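Local coordinates for gala protein type 1, 3 or 4 (Legionella pneumophila subsp. pneumophila, PDB 4XA9) that is a leucine-rich repeat protein that may, like others of its family, bind small GTPases and stimulate their GTP hydrolysis, at residues A[72-76]-A[77-81]. Residues are numbered along the deposited sequence; the frame is centred on the assembly and turned at random.
Sequences LNISH and NNIGP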
loop_
_atom_site.group_PDB
_atom_site.type_symbol
_atom_site.label_atom_id
_atom_site.label_comp_id
_atom_site.label_asym_id
_atom_site.label_seq_id
_atom_site.Cartn_x
_atom_site.Cartn_y
_atom_site.Cartn_z
ATOM N N LEU A 72 15.456 8.922 -7.285
ATOM C CA LEU A 72 14.345 9.854 -7.176
ATOM C C LEU A 72 13.063 9.140 -6.778
ATOM O O LEU A 72 12.620 8.207 -7.451
ATOM C CB LEU A 72 14.127 10.603 -8.501
ATOM C CG LEU A 72 12.846 11.449 -8.513
ATOM C CD1 LEU A 72 12.954 12.616 -7.528
ATOM C CD2 LEU A 72 12.495 11.948 -9.915
ATOM N N ASN A 73 12.481 9.575 -5.667
ATOM C CA ASN A 73 11.139 9.156 -5.278
ATOM C C ASN A 73 10.166 10.295 -5.543
ATOM O O ASN A 73 10.161 11.292 -4.821
ATOM C CB ASN A 73 11.090 8.753 -3.799
ATOM C CG ASN A 73 9.713 8.245 -3.361
ATOM O OD1 ASN A 73 8.724 8.332 -4.095
ATOM N ND2 ASN A 73 9.647 7.723 -2.146
ATOM N N ILE A 74 9.344 10.148 -6.577
ATOM C CA ILE A 74 8.329 11.152 -6.856
ATOM C C ILE A 74 6.946 10.491 -6.882
ATOM O O ILE A 74 6.029 10.931 -7.578
ATOM C CB ILE A 74 8.644 11.910 -8.182
ATOM C CG1 ILE A 74 7.853 13.227 -8.254
ATOM C CG2 ILE A 74 8.463 11.005 -9.407
ATOM C CD1 ILE A 74 8.290 14.156 -9.372
ATOM N N SER A 75 6.796 9.440 -6.080
ATOM C CA SER A 75 5.515 8.751 -5.976
ATOM C C SER A 75 4.452 9.666 -5.369
ATOM O O SER A 75 4.775 10.657 -4.731
ATOM C CB SER A 75 5.644 7.462 -5.149
ATOM O OG SER A 75 6.027 7.718 -3.806
ATOM N N HIS A 76 3.189 9.329 -5.602
ATOM C CA HIS A 76 2.051 10.068 -5.055
ATOM C C HIS A 76 2.091 11.547 -5.415
ATOM O O HIS A 76 1.950 12.423 -4.555
ATOM C CB HIS A 76 1.979 9.896 -3.538
ATOM C CG HIS A 76 1.758 8.481 -3.109
ATOM N ND1 HIS A 76 0.501 7.937 -2.962
ATOM C CD2 HIS A 76 2.633 7.495 -2.798
ATOM C CE1 HIS A 76 0.611 6.678 -2.578
ATOM N NE2 HIS A 76 1.895 6.385 -2.468
ATOM N N ASN A 77 2.306 11.809 -6.698
ATOM C CA ASN A 77 2.108 13.133 -7.267
ATOM C C ASN A 77 1.102 13.027 -8.412
ATOM O O ASN A 77 0.251 12.145 -8.396
ATOM C CB ASN A 77 3.434 13.728 -7.736
ATOM C CG ASN A 77 4.259 14.277 -6.580
ATOM O OD1 ASN A 77 4.095 15.429 -6.184
ATOM N ND2 ASN A 77 5.151 13.452 -6.039
ATOM N N ASN A 78 1.203 13.906 -9.404
ATOM C CA ASN A 78 0.286 13.867 -10.541
ATOM C C ASN A 78 1.012 14.081 -11.863
ATOM O O ASN A 78 0.584 14.893 -12.683
ATOM C CB ASN A 78 -0.809 14.929 -10.367
ATOM C CG ASN A 78 -1.936 14.793 -11.383
ATOM O OD1 ASN A 78 -2.293 13.689 -11.796
ATOM N ND2 ASN A 78 -2.478 15.929 -11.810
ATOM N N ILE A 79 2.116 13.370 -12.079
ATOM C CA ILE A 79 2.968 13.706 -13.220
ATOM C C ILE A 79 2.441 13.098 -14.515
ATOM O O ILE A 79 2.739 13.593 -15.600
ATOM C CB ILE A 79 4.429 13.266 -13.001
ATOM C CG1 ILE A 79 4.580 11.749 -13.148
ATOM C CG2 ILE A 79 4.943 13.777 -11.643
ATOM C CD1 ILE A 79 6.025 11.269 -13.032
ATOM N N GLY A 80 1.647 12.037 -14.400
ATOM C CA GLY A 80 0.976 11.474 -15.560
ATOM C C GLY A 80 1.898 10.865 -16.598
ATOM O O GLY A 80 3.102 10.708 -16.364
ATOM N N PRO A 81 1.334 10.505 -17.755
ATOM C CA PRO A 81 2.103 9.897 -18.845
ATOM C C PRO A 81 3.236 10.798 -19.330
ATOM O O PRO A 81 4.343 10.319 -19.545
ATOM C CB PRO A 81 1.053 9.693 -19.940
ATOM C CG PRO A 81 -0.250 9.635 -19.205
ATOM C CD PRO A 81 -0.103 10.590 -18.069
#
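The carboxamide nitrogen ND2 of Asn77 gives a hydrogen bond to the carbonyl oxygen O of Ile74, 3.1 Å away, and a second one to Leu50 O in the preceding turn. The bond to Ile74 is fairly straight at the hydrogen (158°), yet the donor stands well above the carbonyl plane, while the oxygen lies close to the plane of the Asn77 amide. Ile74 O also accepts from ND2 of Asn101, and Asn77 OD1 takes the backbone N-H of Ile55, so both ends of the buried amide are satisfied and its rotation is fixed. With CG beside its own backbone N (chi1 -78°), the Asn77 side chain turns back toward Ile74 O. ND2 of Asn77 lies 3.5 Å from CG1 of Ile74, the two side chains crossing at about a right angle. CD1 of Ile74 meets CG2 of Ile79 at 4.1 Å, a single apolar touch across the loop, and Ile79 also packs on Leu87 of helix 80-87. At the strand end, Asn73 OD1 accepts from Ser75 N at 3.0 Å, an Asx turn, and from Ser75 OG at 2.8 Å in the carbonyl plane. The His76 ring stacks with His52 and Phe100 from the flanking turns. The bend leads from strand 71-73 to helix 80-87, and its inward asparagine, repeated at Asn101, bridges successive turns as in the asparagine spine of a leucine-rich repeat solenoid.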